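Local coordinates for PILD processed protein (Shewanella oneidensis, PDB 4D40) that is a type IV pilin, probably polymerising into thin surface fibres that serve in bacterial adhesion, its globular part pairing a long helix with an antiparallel sheet, at residues 2-6 against 64-69; 12-16 against 34-38; 53-59 against 71-76. One frame throughout, in Å; residues are numbered along the deposited sequence.

Contact 1: 2-6 against 64-69; sequences KQGRR and RQSDPC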
loop_
_atom_site.group_PDB
_atom_site.type_symbol
_atom_site.label_atom_id
_atom_site.label_comp_id
_atom_site.label_asym_id
_atom_site.label_seq_id
_atom_site.Cartn_x
_atom_site.Cartn_y
_atom_site.Cartn_z
ATOM N N LYS A 2 8.633 -8.818 13.589
ATOM C CA LYS A 2 8.186 -7.542 13.041
ATOM C C LYS A 2 8.668 -7.336 11.604
ATOM O O LYS A 2 7.967 -6.728 10.800
ATOM C CB LYS A 2 8.636 -6.375 13.931
ATOM C CG LYS A 2 10.102 -6.344 14.317
ATOM C CD LYS A 2 10.339 -5.208 15.301
ATOM C CE LYS A 2 11.690 -5.299 15.984
ATOM N NZ LYS A 2 11.787 -4.328 17.110
ATOM N N GLN A 3 9.844 -7.857 11.271
ATOM C CA GLN A 3 10.342 -7.743 9.897
ATOM C C GLN A 3 9.452 -8.534 8.931
ATOM O O GLN A 3 9.085 -8.048 7.849
ATOM C CB GLN A 3 11.794 -8.225 9.816
ATOM C CG GLN A 3 12.521 -7.803 8.548
ATOM C CD GLN A 3 14.010 -8.079 8.609
ATOM O OE1 GLN A 3 14.435 -9.167 8.996
ATOM N NE2 GLN A 3 14.812 -7.088 8.236
ATOM N N GLY A 4 9.094 -9.751 9.325
ATOM C CA GLY A 4 8.208 -10.573 8.521
ATOM C C GLY A 4 6.862 -9.910 8.289
ATOM O O GLY A 4 6.297 -9.978 7.194
ATOM N N ARG A 5 6.346 -9.255 9.325
ATOM C CA ARG A 5 5.053 -8.596 9.228
ATOM C C ARG A 5 5.111 -7.354 8.338
ATOM O O ARG A 5 4.126 -7.015 7.684
ATOM C CB ARG A 5 4.543 -8.230 10.620
ATOM C CG ARG A 5 4.165 -9.441 11.450
ATOM C CD ARG A 5 3.391 -9.036 12.675
ATOM N NE ARG A 5 4.208 -8.276 13.617
ATOM C CZ ARG A 5 4.751 -8.769 14.728
ATOM N NH1 ARG A 5 4.581 -10.041 15.066
ATOM N NH2 ARG A 5 5.472 -7.978 15.511
ATOM N N ARG A 6 6.257 -6.679 8.325
ATOM C CA ARG A 6 6.479 -5.569 7.402
ATOM C C ARG A 6 6.403 -6.085 5.970
ATOM O O ARG A 6 5.778 -5.473 5.104
ATOM C CB ARG A 6 7.835 -4.900 7.657
ATOM C CG ARG A 6 8.064 -3.620 6.842
ATOM C CD ARG A 6 9.537 -3.420 6.505
ATOM N NE ARG A 6 10.383 -3.473 7.686
ATOM C CZ ARG A 6 11.686 -3.740 7.674
ATOM N NH1 ARG A 6 12.321 -3.977 6.533
ATOM N NH2 ARG A 6 12.360 -3.769 8.814
ATOM N N ARG A 64 1.633 -1.708 18.162
ATOM C CA ARG A 64 2.019 -3.104 18.353
ATOM C C ARG A 64 3.089 -3.573 17.364
ATOM O O ARG A 64 3.590 -4.690 17.470
ATOM C CB ARG A 64 0.785 -4.000 18.231
ATOM C CG ARG A 64 -0.319 -3.641 19.206
ATOM C CD ARG A 64 -1.583 -4.441 18.964
ATOM N NE ARG A 64 -2.742 -3.789 19.571
ATOM C CZ ARG A 64 -3.545 -2.931 18.943
ATOM N NH1 ARG A 64 -3.338 -2.612 17.668
ATOM N NH2 ARG A 64 -4.567 -2.391 19.594
ATOM N N GLN A 65 3.435 -2.715 16.408
ATOM C CA GLN A 65 4.371 -3.067 15.347
ATOM C C GLN A 65 5.535 -2.082 15.345
ATOM O O GLN A 65 5.513 -1.086 14.630
ATOM C CB GLN A 65 3.636 -3.076 14.005
ATOM C CG GLN A 65 4.503 -3.206 12.748
ATOM C CD GLN A 65 5.214 -4.540 12.624
ATOM O OE1 GLN A 65 5.094 -5.415 13.477
ATOM N NE2 GLN A 65 5.964 -4.700 11.536
ATOM N N SER A 66 6.551 -2.371 16.150
ATOM C CA SER A 66 7.628 -1.417 16.400
ATOM C C SER A 66 8.726 -1.586 15.370
ATOM O O SER A 66 9.841 -2.003 15.693
ATOM C CB SER A 66 8.195 -1.595 17.809
ATOM O OG SER A 66 8.710 -2.903 17.982
ATOM N N ASP A 67 8.400 -1.243 14.130
ATOM C CA ASP A 67 9.293 -1.464 13.009
ATOM C C ASP A 67 9.919 -0.155 12.521
ATOM O O ASP A 67 9.223 0.845 12.378
ATOM C CB ASP A 67 8.530 -2.140 11.880
ATOM C CG ASP A 67 9.406 -2.444 10.715
ATOM O OD1 ASP A 67 10.082 -3.493 10.749
ATOM O OD2 ASP A 67 9.432 -1.621 9.784
ATOM N N PRO A 68 11.238 -0.157 12.259
ATOM C CA PRO A 68 11.937 1.096 11.935
ATOM C C PRO A 68 11.621 1.693 10.557
ATOM O O PRO A 68 12.064 2.809 10.279
ATOM C CB PRO A 68 13.414 0.696 12.025
ATOM C CG PRO A 68 13.431 -0.769 11.770
ATOM C CD PRO A 68 12.173 -1.288 12.392
ATOM N N CYS A 69 10.872 0.987 9.716
ATOM C CA CYS A 69 10.497 1.537 8.416
ATOM C C CYS A 69 9.222 2.366 8.501
ATOM O O CYS A 69 8.857 3.057 7.553
ATOM C CB CYS A 69 10.337 0.421 7.385
ATOM S SG CYS A 69 11.925 -0.334 6.981
#
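Arg6, Lys2 and Gln65 carry this contact, in which the N-terminal helix 2-27 of the type IV pilin fold, packed on its antiparallel sheet, has its first turn tied to the loop between strands 55-61 and 72-75. Arg6 turns its side toward Asp67: NE lies 3.0 Å from Asp67 OD2, and NH2 donates at 3.0 Å to Asp67 OD1, which receives it on its syn lone pair. This side-on salt bridge is skewed, with the guanidinium and carboxylate planes 54° apart. Cys69 SG, half of the disulfide to Cys86, sits over the centre of one guanidinium face, 3.5 Å from Arg6 CZ, while Gln3 CG lies over the opposite face. Arg6 NH1 bonds Cys86 O, so one arginine links the helix to both ends of the disulfide loop.

Gln65, bent at chi2 (66°), turns its amide against the first turn of the helix. NE2 donates to Lys2 O at 2.9 Å, reaching it from the face of that carbonyl opposite to Arg6 N, and also bonds Tyr42 OH. The extended chain of Lys2 passes over Ser66, with CD 3.3 Å from Ser66 O and a weak bond from NZ to the same oxygen. Gln65 OE1 is held by two donors of Arg5, whose guanidinium plane stands 72° from the amide: NE at 3.0 Å and NH2 at 3.3 Å.

Contact 2: 12-16 against 34-38; sequences YLVTS and QSLAN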
loop_
_atom_site.group_PDB
_atom_site.type_symbol
_atom_site.label_atom_id
_atom_site.label_comp_id
_atom_site.label_asym_id
_atom_site.label_seq_id
_atom_site.Cartn_x
_atom_site.Cartn_y
_atom_site.Cartn_z
ATOM N N TYR A 12 0.860 -7.238 0.574
ATOM C CA TYR A 12 -0.557 -6.921 0.471
ATOM C C TYR A 12 -0.757 -5.624 -0.292
ATOM O O TYR A 12 -1.726 -5.490 -1.038
ATOM C CB TYR A 12 -1.188 -6.825 1.856
ATOM C CG TYR A 12 -2.676 -6.576 1.840
ATOM C CD1 TYR A 12 -3.537 -7.461 1.218
ATOM C CD2 TYR A 12 -3.223 -5.464 2.466
ATOM C CE1 TYR A 12 -4.897 -7.246 1.204
ATOM C CE2 TYR A 12 -4.587 -5.244 2.460
ATOM C CZ TYR A 12 -5.419 -6.140 1.828
ATOM O OH TYR A 12 -6.779 -5.933 1.819
ATOM N N LEU A 13 0.147 -4.669 -0.096
ATOM C CA LEU A 13 0.112 -3.429 -0.872
ATOM C C LEU A 13 0.284 -3.757 -2.347
ATOM O O LEU A 13 -0.364 -3.149 -3.199
ATOM C CB LEU A 13 1.196 -2.455 -0.417
ATOM C CG LEU A 13 1.014 -1.886 0.997
ATOM C CD1 LEU A 13 2.234 -1.088 1.406
ATOM C CD2 LEU A 13 -0.214 -1.022 1.063
ATOM N N VAL A 14 1.143 -4.730 -2.638
ATOM C CA VAL A 14 1.439 -5.087 -4.025
ATOM C C VAL A 14 0.228 -5.731 -4.694
ATOM O O VAL A 14 -0.155 -5.327 -5.789
ATOM C CB VAL A 14 2.673 -6.014 -4.106
ATOM C CG1 VAL A 14 2.788 -6.696 -5.477
ATOM C CG2 VAL A 14 3.928 -5.210 -3.817
ATOM N N THR A 15 -0.399 -6.710 -4.048
ATOM C CA THR A 15 -1.548 -7.357 -4.677
ATOM C C THR A 15 -2.698 -6.349 -4.772
ATOM O O THR A 15 -3.512 -6.408 -5.696
ATOM C CB THR A 15 -1.987 -8.631 -3.930
ATOM O OG1 THR A 15 -2.201 -8.342 -2.550
ATOM C CG2 THR A 15 -0.924 -9.708 -4.060
ATOM N N SER A 16 -2.741 -5.399 -3.844
ATOM C CA SER A 16 -3.737 -4.334 -3.915
ATOM C C SER A 16 -3.498 -3.429 -5.118
ATOM O O SER A 16 -4.445 -3.057 -5.812
ATOM C CB SER A 16 -3.739 -3.514 -2.631
ATOM O OG SER A 16 -4.179 -4.317 -1.541
ATOM N N GLN A 34 -11.333 1.459 -2.398
ATOM C CA GLN A 34 -10.890 0.071 -2.432
ATOM C C GLN A 34 -11.022 -0.485 -1.023
ATOM O O GLN A 34 -10.567 0.143 -0.067
ATOM C CB GLN A 34 -9.446 -0.055 -2.926
ATOM C CG GLN A 34 -8.958 -1.502 -3.068
ATOM C CD GLN A 34 -7.512 -1.603 -3.548
ATOM O OE1 GLN A 34 -6.682 -0.745 -3.240
ATOM N NE2 GLN A 34 -7.207 -2.657 -4.308
ATOM N N SER A 35 -11.659 -1.644 -0.896
ATOM C CA SER A 35 -11.805 -2.294 0.398
ATOM C C SER A 35 -10.501 -2.981 0.784
ATOM O O SER A 35 -9.973 -3.803 0.031
ATOM C CB SER A 35 -12.954 -3.302 0.367
ATOM O OG SER A 35 -13.172 -3.860 1.649
ATOM N N LEU A 36 -9.982 -2.634 1.956
ATOM C CA LEU A 36 -8.722 -3.183 2.430
ATOM C C LEU A 36 -8.916 -3.736 3.826
ATOM O O LEU A 36 -9.708 -3.206 4.603
ATOM C CB LEU A 36 -7.628 -2.119 2.431
ATOM C CG LEU A 36 -7.299 -1.487 1.077
ATOM C CD1 LEU A 36 -6.438 -0.255 1.280
ATOM C CD2 LEU A 36 -6.601 -2.496 0.186
ATOM N N ALA A 37 -8.194 -4.808 4.132
ATOM C CA ALA A 37 -8.319 -5.483 5.423
ATOM C C ALA A 37 -7.178 -5.106 6.350
ATOM O O ALA A 37 -6.018 -5.353 6.037
ATOM C CB ALA A 37 -8.352 -6.981 5.225
ATOM N N ASN A 38 -7.509 -4.520 7.498
ATOM C CA ASN A 38 -6.503 -4.212 8.509
ATOM C C ASN A 38 -6.134 -5.425 9.354
ATOM O O ASN A 38 -6.865 -6.416 9.404
ATOM C CB ASN A 38 -6.985 -3.091 9.428
ATOM C CG ASN A 38 -7.085 -1.767 8.720
ATOM O OD1 ASN A 38 -6.544 -1.598 7.634
ATOM N ND2 ASN A 38 -7.770 -0.813 9.337
HETATM O O HOH W 1 -8.287 -6.205 -0.095
#
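Between helix 2-27 and strand 42-48 the chain runs through an irregular connection, and its residues 34-38 lie beside the middle of the helix, joined to it at two points about a turn apart. At the first, Tyr12 reaches outward with its CG anti to the backbone N (chi1 -177°), carrying the ring away from the helix until the phenol oxygen arrives at the loop backbone. There Ala37 N donates to Tyr12 OH at 2.9 Å in a fairly straight bond, 162° at the hydrogen. A water that donates to Ser35 O at 2.9 Å lies only 2.5 Å from the same Tyr12 OH, a doubtfully short distance with the donor undecided; it probably bridges the hydroxyl to Ser35 as well.

This is the characteristic type IV pilin layout, a long N-terminal helix followed by a connecting loop and then an antiparallel sheet. Leu36 lies between the two polar links: its CD2 methyl comes within 3.5 Å of Ser16 OG and also packs near the Tyr12 ring, 4.1 Å from Tyr12 CE2. The same side chain touches Phe44 and Tyr46 of strand 42-48, and Phe44 meets the tyrosine ring edge-to-face.

Ser16 OG is poised over the centre of one face of the Tyr12 ring and bonds back to Tyr12 O at 2.8 Å. That carbonyl also accepts from Ser16 N, on the other face of its plane. At the second point the Gln34 side chain, fully stretched to its amide, sends NE2 to Ser16 O at 3.2 Å; the bond is nearly straight (168°), and the oxygen lies in the plane of the amide.

Contact 3: 53-59 against 71-76; sequences FGFSLKA and TLSLDH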
loop_
_atom_site.group_PDB
_atom_site.type_symbol
_atom_site.label_atom_id
_atom_site.label_comp_id
_atom_site.label_asym_id
_atom_site.label_seq_id
_atom_site.Cartn_x
_atom_site.Cartn_y
_atom_site.Cartn_z
ATOM N N PHE A 53 -6.237 9.686 -11.809
ATOM C CA PHE A 53 -5.136 9.158 -12.618
ATOM C C PHE A 53 -3.952 8.678 -11.775
ATOM O O PHE A 53 -2.997 8.103 -12.314
ATOM C CB PHE A 53 -4.661 10.211 -13.622
ATOM C CG PHE A 53 -5.563 10.356 -14.815
ATOM C CD1 PHE A 53 -5.708 9.317 -15.719
ATOM C CD2 PHE A 53 -6.256 11.536 -15.041
ATOM C CE1 PHE A 53 -6.537 9.452 -16.826
ATOM C CE2 PHE A 53 -7.086 11.675 -16.143
ATOM C CZ PHE A 53 -7.220 10.633 -17.040
ATOM N N GLY A 54 -4.017 8.906 -10.465
ATOM C CA GLY A 54 -3.001 8.432 -9.540
ATOM C C GLY A 54 -3.604 7.887 -8.260
ATOM O O GLY A 54 -4.811 7.994 -8.048
ATOM N N PHE A 55 -2.768 7.296 -7.411
ATOM C CA PHE A 55 -3.195 6.884 -6.076
ATOM C C PHE A 55 -2.015 6.703 -5.136
ATOM O O PHE A 55 -0.865 6.625 -5.563
ATOM C CB PHE A 55 -3.993 5.571 -6.127
ATOM C CG PHE A 55 -3.164 4.359 -6.474
ATOM C CD1 PHE A 55 -2.383 3.729 -5.521
ATOM C CD2 PHE A 55 -3.177 3.841 -7.764
ATOM C CE1 PHE A 55 -1.629 2.621 -5.837
ATOM C CE2 PHE A 55 -2.430 2.736 -8.082
ATOM C CZ PHE A 55 -1.651 2.120 -7.112
ATOM N N SER A 56 -2.331 6.607 -3.850
ATOM C CA SER A 56 -1.369 6.211 -2.839
ATOM C C SER A 56 -1.978 5.131 -1.963
ATOM O O SER A 56 -3.053 5.326 -1.390
ATOM C CB SER A 56 -0.954 7.397 -1.976
ATOM O OG SER A 56 -0.157 6.958 -0.886
ATOM N N LEU A 57 -1.288 3.999 -1.880
ATOM C CA LEU A 57 -1.621 2.944 -0.927
ATOM C C LEU A 57 -0.673 3.070 0.247
ATOM O O LEU A 57 0.535 3.219 0.045
ATOM C CB LEU A 57 -1.489 1.557 -1.563
ATOM C CG LEU A 57 -2.607 1.109 -2.496
ATOM C CD1 LEU A 57 -2.153 -0.092 -3.332
ATOM C CD2 LEU A 57 -3.850 0.765 -1.691
ATOM N N LYS A 58 -1.194 3.020 1.474
ATOM C CA LYS A 58 -0.322 3.094 2.637
ATOM C C LYS A 58 -0.611 1.992 3.628
ATOM O O LYS A 58 -1.746 1.531 3.758
ATOM C CB LYS A 58 -0.451 4.438 3.351
ATOM C CG LYS A 58 -0.063 5.630 2.496
ATOM C CD LYS A 58 -0.053 6.903 3.319
ATOM C CE LYS A 58 0.703 8.007 2.614
ATOM N NZ LYS A 58 -0.035 8.448 1.410
ATOM N N ALA A 59 0.447 1.596 4.325
ATOM C CA ALA A 59 0.362 0.686 5.457
ATOM C C ALA A 59 0.982 1.372 6.661
ATOM O O ALA A 59 2.197 1.571 6.713
ATOM C CB ALA A 59 1.070 -0.616 5.156
ATOM N N THR A 71 5.705 3.966 8.343
ATOM C CA THR A 71 4.652 3.871 7.344
ATOM C C THR A 71 5.220 3.533 5.978
ATOM O O THR A 71 6.176 4.160 5.513
ATOM C CB THR A 71 3.856 5.180 7.254
ATOM O OG1 THR A 71 3.221 5.425 8.514
ATOM C CG2 THR A 71 2.792 5.097 6.156
ATOM N N LEU A 72 4.608 2.539 5.344
ATOM C CA LEU A 72 5.001 2.090 4.018
ATOM C C LEU A 72 4.006 2.619 3.009
ATOM O O LEU A 72 2.811 2.625 3.271
ATOM C CB LEU A 72 5.034 0.569 3.950
ATOM C CG LEU A 72 5.722 -0.142 5.106
ATOM C CD1 LEU A 72 5.349 -1.614 5.082
ATOM C CD2 LEU A 72 7.223 0.041 5.041
ATOM N N SER A 73 4.479 3.067 1.854
ATOM C CA SER A 73 3.545 3.457 0.812
ATOM C C SER A 73 4.004 2.996 -0.555
ATOM O O SER A 73 5.185 2.734 -0.783
ATOM C CB SER A 73 3.332 4.969 0.799
ATOM O OG SER A 73 4.485 5.647 0.353
ATOM N N LEU A 74 3.024 2.916 -1.446
ATOM C CA LEU A 74 3.199 2.454 -2.817
ATOM C C LEU A 74 2.226 3.240 -3.690
ATOM O O LEU A 74 1.033 3.258 -3.401
ATOM C CB LEU A 74 2.931 0.953 -2.905
ATOM C CG LEU A 74 2.884 0.313 -4.293
ATOM C CD1 LEU A 74 4.163 0.602 -5.034
ATOM C CD2 LEU A 74 2.660 -1.190 -4.173
ATOM N N ASP A 75 2.719 3.895 -4.744
ATOM C CA ASP A 75 1.841 4.691 -5.609
ATOM C C ASP A 75 1.631 4.063 -6.988
ATOM O O ASP A 75 2.117 2.965 -7.279
ATOM C CB ASP A 75 2.366 6.134 -5.757
ATOM C CG ASP A 75 3.629 6.248 -6.603
ATOM O OD1 ASP A 75 4.051 5.272 -7.251
ATOM O OD2 ASP A 75 4.194 7.362 -6.627
ATOM N N HIS A 76 0.902 4.787 -7.826
ATOM C CA HIS A 76 0.512 4.310 -9.152
ATOM C C HIS A 76 1.684 4.155 -10.115
ATOM O O HIS A 76 1.530 3.574 -11.196
ATOM C CB HIS A 76 -0.508 5.270 -9.764
ATOM C CG HIS A 76 -0.036 6.690 -9.825
ATOM N ND1 HIS A 76 0.074 7.484 -8.706
ATOM C CD2 HIS A 76 0.361 7.458 -10.869
ATOM C CE1 HIS A 76 0.514 8.679 -9.055
ATOM N NE2 HIS A 76 0.698 8.690 -10.361
#
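The ring of Phe55 packs one face against the backbone of His76, where strands 55-61 and 72-75 of the antiparallel pilin sheet part at the end of their pairing. From Phe55 CB, chi1 of 70° sets CG between the backbone N and the carbonyl carbon, and this swings the ring against the neighbouring strand. In one half of the ring CD1 comes 4.0 Å from Leu74 O, and CE1 is near that oxygen and Asp75 C. In the other half CD2 meets His76 CB at 3.6 Å, CE2 rests 3.5 Å from His76 CA, and CZ at the tip touches His76 CA and N. The His76 backbone thus crosses a single face, its N over the centre. Tyr30 meets this ring edge-to-face, and Leu20 of helix 2-27 packs against it.

The imidazole of His76 doubles back over Gly54, whose CA makes a CH-pi contact 3.4 Å from the ring centroid. His76 N makes a weak bond to Phe55 O, and ND1, if protonated, makes another weak one.

Beyond this end the pairing becomes regular. Leu57 and Leu74 form one hydrogen-bonded pair, Ala59 and Leu72 the next, with Leu57 N at 2.9 Å from Leu74 O and Ala59 N at 2.8 Å from Leu72 O. Leu57, Ala59, Leu72 and Leu74 share the apolar face of this hairpin, whereas Ser56, Lys58, Ser73 and Asp75 share the other, where Lys58 NZ bonds Ser56 OG. Backbone bonds thus set the register, while the leucine and alanine face packs toward helix 2-27 and the other face is polar.

How the contacts relate
Helix 2-27 runs through contacts 1 and 2, the first at its N-terminal end and the second mid-way, their centres about 17 Å apart. Contact 3 joins the two central strands of the sheet that packs on this helix; its centre lies about 11 Å from contact 2 and about 18 Å from contact 1. Along the chain, contact 2 falls between the two segments of contact 1 and is complete before contact 3 opens, whereas contacts 1 and 3 interlock, their segments alternating. Leu57 of contact 3 packs against Ser16 and Gln34, and Leu72 touches Arg6, so helix, connecting loop and sheet form one compact globular unit.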